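PDB 7L9R: deoxyhypusine synthase, putative from Entamoeba histolytica, which probably catalyses the NAD-dependent formation of deoxyhypusine, transferring the aminobutyl group of spermidine to a lysine of the translation factor eIF5A. Local coordinates for residues G101-F106 against M130-N135; Y117-A122 against R251-S256; S205-A210 against I215-P220. All coordinates share one frame; numbering follows the deposited sequence.

Contact 1: residues G101-F106 against M130-N135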
# COMPACT_ATOMS: atom_id res chain seq x y z
N GLY B 101 -0.08 -0.91 -23.79
CA GLY B 101 0.69 -0.61 -24.98
C GLY B 101 2.18 -0.87 -24.85
O GLY B 101 2.89 -0.80 -25.86
N LEU B 102 2.66 -1.16 -23.64
CA LEU B 102 4.07 -1.50 -23.46
C LEU B 102 4.47 -2.72 -24.28
O LEU B 102 5.66 -2.87 -24.58
CB LEU B 102 4.37 -1.79 -22.00
CG LEU B 102 4.58 -0.61 -21.06
CD1 LEU B 102 4.86 -1.14 -19.65
CD2 LEU B 102 5.69 0.27 -21.55
N ARG B 103 3.51 -3.58 -24.62
CA ARG B 103 3.78 -4.73 -25.47
C ARG B 103 4.53 -4.33 -26.73
O ARG B 103 5.47 -5.01 -27.16
CB ARG B 103 2.46 -5.41 -25.83
CG ARG B 103 2.60 -6.63 -26.70
CD ARG B 103 2.26 -6.31 -28.13
NE ARG B 103 2.06 -7.52 -28.91
CZ ARG B 103 1.47 -7.54 -30.09
NH1 ARG B 103 1.00 -6.43 -30.65
NH2 ARG B 103 1.33 -8.70 -30.73
N ASP B 104 4.15 -3.20 -27.33
CA ASP B 104 4.79 -2.78 -28.57
C ASP B 104 6.13 -2.11 -28.32
O ASP B 104 7.04 -2.22 -29.16
CB ASP B 104 3.81 -1.90 -29.33
CG ASP B 104 2.45 -2.57 -29.47
OD1 ASP B 104 2.38 -3.64 -30.12
OD2 ASP B 104 1.46 -2.07 -28.90
N THR B 105 6.30 -1.48 -27.16
CA THR B 105 7.63 -1.06 -26.73
C THR B 105 8.55 -2.27 -26.59
O THR B 105 9.68 -2.26 -27.08
CB THR B 105 7.53 -0.28 -25.42
OG1 THR B 105 6.64 0.83 -25.59
CG2 THR B 105 8.89 0.24 -24.99
N PHE B 106 8.06 -3.34 -25.93
CA PHE B 106 8.87 -4.55 -25.76
C PHE B 106 9.21 -5.17 -27.11
O PHE B 106 10.34 -5.64 -27.32
CB PHE B 106 8.14 -5.58 -24.88
CG PHE B 106 7.81 -5.08 -23.49
CD1 PHE B 106 8.57 -4.09 -22.88
CD2 PHE B 106 6.72 -5.60 -22.80
CE1 PHE B 106 8.25 -3.63 -21.59
CE2 PHE B 106 6.38 -5.14 -21.51
CZ PHE B 106 7.15 -4.16 -20.91
N MET B 130 -2.56 -13.15 -28.53
CA MET B 130 -3.94 -12.71 -28.67
C MET B 130 -4.03 -11.39 -29.43
O MET B 130 -4.93 -11.20 -30.26
CB MET B 130 -4.58 -12.59 -27.29
CG MET B 130 -6.04 -12.21 -27.29
SD MET B 130 -6.76 -12.17 -25.62
CE MET B 130 -6.10 -13.68 -24.92
N LYS B 131 -3.10 -10.47 -29.17
CA LYS B 131 -3.12 -9.17 -29.83
C LYS B 131 -2.82 -9.26 -31.32
O LYS B 131 -3.07 -8.28 -32.04
CB LYS B 131 -2.13 -8.21 -29.17
CG LYS B 131 -2.60 -7.71 -27.81
CD LYS B 131 -1.62 -6.73 -27.21
CE LYS B 131 -2.27 -5.95 -26.08
NZ LYS B 131 -1.37 -4.91 -25.49
N CYS B 132 -2.31 -10.39 -31.82
CA CYS B 132 -2.13 -10.54 -33.26
C CYS B 132 -3.44 -10.86 -33.98
O CYS B 132 -3.51 -10.69 -35.20
CB CYS B 132 -1.11 -11.64 -33.56
SG CYS B 132 0.57 -11.31 -33.00
N PHE B 133 -4.46 -11.32 -33.26
CA PHE B 133 -5.72 -11.73 -33.87
C PHE B 133 -6.80 -10.66 -33.78
O PHE B 133 -7.63 -10.57 -34.69
CB PHE B 133 -6.23 -13.01 -33.20
CG PHE B 133 -5.25 -14.15 -33.25
CD1 PHE B 133 -4.44 -14.35 -34.36
CD2 PHE B 133 -5.12 -15.01 -32.17
CE1 PHE B 133 -3.52 -15.39 -34.40
CE2 PHE B 133 -4.21 -16.06 -32.21
CZ PHE B 133 -3.41 -16.25 -33.32
N GLY B 134 -6.81 -9.86 -32.73
CA GLY B 134 -7.81 -8.82 -32.56
C GLY B 134 -7.35 -7.82 -31.53
O GLY B 134 -6.32 -7.99 -30.87
N ASN B 135 -8.13 -6.75 -31.39
CA ASN B 135 -7.80 -5.66 -30.49
C ASN B 135 -8.66 -5.77 -29.24
O ASN B 135 -9.89 -5.78 -29.32
CB ASN B 135 -7.99 -4.31 -31.18
CG ASN B 135 -7.02 -4.10 -32.33
OD1 ASN B 135 -5.86 -3.75 -32.13
ND2 ASN B 135 -7.50 -4.33 -33.55
O HOH W 1 -0.55 -7.03 -32.90
O HOH W 2 -0.48 -3.59 -28.13
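Arg103 and Lys131 run past one another in opposite directions, Lys131 CB lying over the centre of one face of the Arg103 guanidinium, 3.8 Å from its CZ. The lysine's methylenes carry the contact, against that face and the arginine's own chain: Lys131 CD packs on Arg103 CD at 4.0 Å. Extended beyond CG, Lys131 brings NZ to 3.9 Å from Arg103 CB. The like charges stay apart, NZ being 5.5 Å from Arg103 NE. The bend of Arg103 at chi2 (-102°) turns its flat end across the start of the lysine chain. At the guanidinium edge, in plane, lies the sulfur of Cys132, with SG 3.5 Å from Arg103 NH2.

The two segments belong to connections of the Rossmann-like parallel alpha/beta fold. Helix 102-111 leads into strand 117-120, and the segment 130-135 leaves the end of helix 124-130, which follows that strand.

Between the segments the polar links run through two waters. One accepts from Arg103 NH1 at 2.8 Å and donates to Lys131 O. The other donates to Asp104 OD2 at 2.6 Å and accepts from Lys131 NZ, whose ammonium also bonds to Met98 O. Within 101-106, Arg103 NH1 and Asp104 OD1 form a salt bridge at 3.2 Å; its hydrogen bond uses the syn lone pair of OD1, which is tilted 26° from the guanidinium plane. Arg103 NE pairs with Asp128. Asp104 OD2 also accepts a hydrogen bond from the backbone N of Gly28 of the second subunit, which places this polar cluster at a subunit boundary.

Contact 2: residues Y117-A122 against R251-S256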
# COMPACT_ATOMS: atom_id res chain seq x y z
N TYR B 117 17.78 -11.23 -22.70
CA TYR B 117 16.91 -12.21 -22.08
C TYR B 117 15.69 -11.49 -21.53
O TYR B 117 15.77 -10.33 -21.12
CB TYR B 117 17.59 -12.96 -20.92
CG TYR B 117 18.78 -13.79 -21.32
CD1 TYR B 117 18.61 -15.08 -21.82
CD2 TYR B 117 20.08 -13.31 -21.17
CE1 TYR B 117 19.69 -15.85 -22.18
CE2 TYR B 117 21.17 -14.08 -21.53
CZ TYR B 117 20.97 -15.36 -22.03
OH TYR B 117 22.05 -16.15 -22.39
N ILE B 118 14.57 -12.20 -21.51
CA ILE B 118 13.33 -11.70 -20.92
C ILE B 118 12.87 -12.69 -19.86
O ILE B 118 12.99 -13.91 -20.03
CB ILE B 118 12.25 -11.49 -21.99
CG1 ILE B 118 12.59 -10.28 -22.86
CG2 ILE B 118 10.88 -11.31 -21.36
CD1 ILE B 118 11.58 -10.01 -23.94
N VAL B 119 12.37 -12.16 -18.75
CA VAL B 119 11.66 -12.94 -17.75
C VAL B 119 10.28 -12.34 -17.61
O VAL B 119 10.14 -11.11 -17.51
CB VAL B 119 12.39 -12.95 -16.39
CG1 VAL B 119 11.65 -13.84 -15.41
CG2 VAL B 119 13.83 -13.44 -16.56
N THR B 120 9.25 -13.17 -17.66
CA THR B 120 7.90 -12.64 -17.54
C THR B 120 7.03 -13.65 -16.78
O THR B 120 7.51 -14.68 -16.31
CB THR B 120 7.32 -12.26 -18.91
OG1 THR B 120 6.08 -11.57 -18.72
CG2 THR B 120 7.10 -13.49 -19.78
N THR B 121 5.74 -13.33 -16.67
CA THR B 121 4.83 -14.04 -15.79
C THR B 121 3.68 -14.66 -16.58
O THR B 121 3.53 -14.44 -17.78
CB THR B 121 4.26 -13.10 -14.73
OG1 THR B 121 3.50 -12.08 -15.38
CG2 THR B 121 5.40 -12.44 -13.94
N ALA B 122 2.87 -15.44 -15.86
CA ALA B 122 1.76 -16.17 -16.46
C ALA B 122 0.79 -15.23 -17.17
O ALA B 122 0.37 -14.22 -16.61
CB ALA B 122 1.02 -16.97 -15.38
N ARG B 251 18.69 -23.74 -15.14
CA ARG B 251 20.12 -23.81 -15.42
C ARG B 251 20.54 -22.82 -16.50
O ARG B 251 21.65 -22.28 -16.43
CB ARG B 251 20.50 -25.24 -15.82
CG ARG B 251 20.11 -26.27 -14.75
CD ARG B 251 20.80 -27.62 -14.94
NE ARG B 251 20.36 -28.32 -16.14
CZ ARG B 251 21.11 -28.53 -17.21
NH1 ARG B 251 22.37 -28.15 -17.25
NH2 ARG B 251 20.58 -29.16 -18.25
N LEU B 252 19.69 -22.56 -17.50
CA LEU B 252 20.05 -21.60 -18.54
C LEU B 252 20.24 -20.21 -17.97
O LEU B 252 21.28 -19.57 -18.18
CB LEU B 252 18.99 -21.56 -19.64
CG LEU B 252 18.95 -22.60 -20.74
CD1 LEU B 252 17.83 -22.24 -21.71
CD2 LEU B 252 20.30 -22.66 -21.47
N ILE B 253 19.24 -19.71 -17.24
CA ILE B 253 19.30 -18.33 -16.79
C ILE B 253 20.41 -18.14 -15.77
O ILE B 253 21.13 -17.14 -15.79
CB ILE B 253 17.93 -17.87 -16.27
CG1 ILE B 253 17.88 -16.35 -16.14
CG2 ILE B 253 17.56 -18.56 -14.94
CD1 ILE B 253 16.55 -15.82 -15.66
N ASN B 254 20.62 -19.13 -14.90
CA ASN B 254 21.69 -18.99 -13.92
C ASN B 254 23.06 -19.15 -14.56
O ASN B 254 24.01 -18.49 -14.14
CB ASN B 254 21.49 -19.97 -12.76
CG ASN B 254 20.57 -19.39 -11.69
OD1 ASN B 254 21.00 -18.61 -10.83
ND2 ASN B 254 19.28 -19.74 -11.76
N SER B 255 23.19 -20.01 -15.58
CA SER B 255 24.46 -20.07 -16.30
C SER B 255 24.74 -18.75 -17.01
O SER B 255 25.89 -18.31 -17.07
CB SER B 255 24.45 -21.22 -17.32
OG SER B 255 24.39 -22.47 -16.66
N SER B 256 23.70 -18.10 -17.54
CA SER B 256 23.91 -16.87 -18.29
C SER B 256 24.39 -15.74 -17.38
O SER B 256 25.23 -14.94 -17.78
CB SER B 256 22.64 -16.46 -19.04
OG SER B 256 21.65 -15.95 -18.16
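One face of the Tyr117 ring is met by Ser256 OG, 3.8 Å above the plane and displaced toward the rim. Ser256 CB comes closer still to the phenol end, 3.4 Å from Tyr117 OH and 3.6 Å from Tyr117 CZ. The ring of Tyr90, from the neighbouring strand 87-93, also meets Tyr117, their planes only about 15° apart.

The hydroxyl of Ser256 is turned back on its own helix. With OG between the backbone N and the carbonyl carbon (chi1 74°), it donates to Ile253 O at 2.7 Å, a bond bent to 119° at the acceptor, and it is also hydrogen-bonded to Tyr90 OH. Serine thus offers the ring a methylene and an already engaged oxygen.

One helical turn earlier, Ile253 reaches the sheet with the tip of its longer branch. Its CD1 touches Val119 CG2 at 3.7 Å, the two side chains crossing at about a right angle. Tyr117 and Val119, two residues apart on the strand, both point at helix 247-258, as alternation along a beta strand requires. In the alpha/beta fold this helix packs against one face of the parallel sheet, and Phe218 of strand 216-218 extends the patch, touching both Tyr117 and Ile253.

The contact therefore rests on van der Waals touches, a serine methylene and hydroxyl on a phenol ring and one pair of aliphatic tips, while the serine hydroxyl is satisfied by Ile253 O and Tyr90.

Contact 3: residues S205-A210 against I215-P220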
# COMPACT_ATOMS: atom_id res chain seq x y z
N SER B 205 4.48 -9.05 -32.95
CA SER B 205 4.51 -9.72 -31.66
C SER B 205 5.93 -9.76 -31.09
O SER B 205 6.92 -9.78 -31.82
CB SER B 205 3.97 -11.15 -31.78
OG SER B 205 4.99 -12.03 -32.20
N VAL B 206 6.00 -9.75 -29.76
CA VAL B 206 7.27 -9.88 -29.07
C VAL B 206 7.91 -11.24 -29.36
O VAL B 206 9.10 -11.33 -29.69
CB VAL B 206 7.08 -9.66 -27.55
CG1 VAL B 206 8.34 -10.01 -26.78
CG2 VAL B 206 6.64 -8.21 -27.26
N ILE B 207 7.12 -12.32 -29.28
CA ILE B 207 7.73 -13.65 -29.32
C ILE B 207 8.27 -13.98 -30.71
O ILE B 207 9.28 -14.68 -30.83
CB ILE B 207 6.75 -14.74 -28.84
CG1 ILE B 207 5.54 -14.86 -29.77
CG2 ILE B 207 6.31 -14.48 -27.40
CD1 ILE B 207 4.65 -16.02 -29.44
N THR B 208 7.65 -13.49 -31.78
CA THR B 208 8.21 -13.76 -33.10
C THR B 208 9.58 -13.12 -33.24
O THR B 208 10.52 -13.76 -33.76
CB THR B 208 7.28 -13.26 -34.21
OG1 THR B 208 6.06 -14.03 -34.20
CG2 THR B 208 7.96 -13.37 -35.57
N TRP B 209 9.74 -11.88 -32.78
CA TRP B 209 11.03 -11.21 -32.87
C TRP B 209 12.04 -11.79 -31.88
O TRP B 209 13.24 -11.74 -32.14
CB TRP B 209 10.86 -9.71 -32.65
CG TRP B 209 10.44 -8.97 -33.89
CD1 TRP B 209 9.20 -8.48 -34.17
CD2 TRP B 209 11.27 -8.66 -35.02
NE1 TRP B 209 9.20 -7.88 -35.40
CE2 TRP B 209 10.45 -7.97 -35.95
CE3 TRP B 209 12.61 -8.89 -35.34
CZ2 TRP B 209 10.94 -7.51 -37.17
CZ3 TRP B 209 13.09 -8.42 -36.57
CH2 TRP B 209 12.26 -7.74 -37.46
N ALA B 210 11.57 -12.32 -30.75
CA ALA B 210 12.50 -12.96 -29.83
C ALA B 210 13.07 -14.24 -30.43
O ALA B 210 14.26 -14.53 -30.28
CB ALA B 210 11.83 -13.25 -28.49
N ILE B 215 16.54 -14.24 -28.64
CA ILE B 215 16.37 -13.69 -27.31
C ILE B 215 15.48 -14.67 -26.55
O ILE B 215 14.31 -14.88 -26.90
CB ILE B 215 15.79 -12.27 -27.36
CG1 ILE B 215 16.87 -11.33 -27.94
CG2 ILE B 215 15.36 -11.81 -25.98
CD1 ILE B 215 16.35 -10.03 -28.52
N THR B 216 16.06 -15.29 -25.53
CA THR B 216 15.38 -16.35 -24.80
C THR B 216 14.43 -15.73 -23.78
O THR B 216 14.80 -14.80 -23.06
CB THR B 216 16.41 -17.25 -24.12
OG1 THR B 216 17.32 -17.75 -25.11
CG2 THR B 216 15.73 -18.42 -23.41
N ILE B 217 13.21 -16.26 -23.73
CA ILE B 217 12.16 -15.76 -22.84
C ILE B 217 11.88 -16.84 -21.80
O ILE B 217 11.46 -17.95 -22.14
CB ILE B 217 10.89 -15.40 -23.62
CG1 ILE B 217 11.18 -14.30 -24.65
CG2 ILE B 217 9.78 -14.96 -22.66
CD1 ILE B 217 10.01 -13.96 -25.54
N PHE B 218 12.12 -16.51 -20.54
CA PHE B 218 11.82 -17.40 -19.42
C PHE B 218 10.45 -17.07 -18.85
O PHE B 218 10.08 -15.90 -18.73
CB PHE B 218 12.89 -17.28 -18.34
CG PHE B 218 14.26 -17.65 -18.80
CD1 PHE B 218 14.64 -18.98 -18.90
CD2 PHE B 218 15.17 -16.67 -19.18
CE1 PHE B 218 15.91 -19.33 -19.34
CE2 PHE B 218 16.44 -17.01 -19.63
CZ PHE B 218 16.81 -18.34 -19.71
N CYS B 219 9.70 -18.12 -18.52
CA CYS B 219 8.37 -17.97 -17.95
C CYS B 219 8.03 -19.23 -17.15
O CYS B 219 7.27 -20.08 -17.62
CB CYS B 219 7.32 -17.71 -19.03
SG CYS B 219 5.67 -17.32 -18.40
N PRO B 220 8.58 -19.37 -15.94
CA PRO B 220 8.34 -20.60 -15.17
C PRO B 220 6.87 -20.89 -14.92
O PRO B 220 6.48 -22.06 -14.81
CB PRO B 220 9.08 -20.33 -13.85
CG PRO B 220 10.09 -19.30 -14.19
CD PRO B 220 9.47 -18.43 -15.23
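Ile217 places CG1 anti to its carbonyl carbon (chi1 -60°) and continues extended through chi2 (175°), which carries CD1 off the strand to the helix. Ile207 turns its longer branch between backbone N and carbonyl carbon (chi1 64°), leaving CG2 to face the strand. This is an alpha-to-beta connection of the Rossmann-like parallel fold: helix 206-212 runs back over the sheet and a short turn delivers strand 216-218, its outermost strand on this side within the chain. The short axes run at 133° to each other, approaching to 9.2 Å.

All the touching residues are buried. Ile217 CD1 ends among three helix side chains, lying 3.5 Å from Ala210 CB and 4.2 Å from Ile207 CG2, with Val206 CG1 farther off. Ala210 CB is also met by Ile215 O at 3.4 Å, and Ile207 crosses Ile217 at about a right angle. Ile125 of helix 124-130 packs on Ile207 and Ile217 and continues this apolar core.

At the N-terminal end of the helix Ser205 occupies the N-cap position, its OG hydrogen-bonded to Thr208 OG1 at 3.0 Å. Asp128 accepts hydrogen bonds from the backbone N of Val206 (to OD1) and of Ile207 (to OD2), joining this end to helix 124-130.

A backbone bond spans the turn: Ile215 N donates to Ala210 O at 2.8 Å, lying in the carbonyl plane with an N-H...O angle of 158°.

How the contacts relate
The three contacts illustrate how layers are tied together in an alpha/beta fold. Contacts 2 and 3 share the sheet: their centres are about 10 Å apart, and strands 117-120 and 216-218 are neighbours, probably joined by Ile118 O to Phe218 N at 2.8 Å and Ile118 N to Thr216 O at 3.0 Å. Contact 3 is nested in the chain loop that contact 2 closes. Contact 1 lies about 13 Å from contact 3, centre to centre, and touches it where Cys132 SG meets Ser205 CB at 3.6 Å; the Asp128 carboxylate links the two. Contacts 1 and 2, about 22 Å apart between centres and about 6 Å between nearest atoms, do not touch.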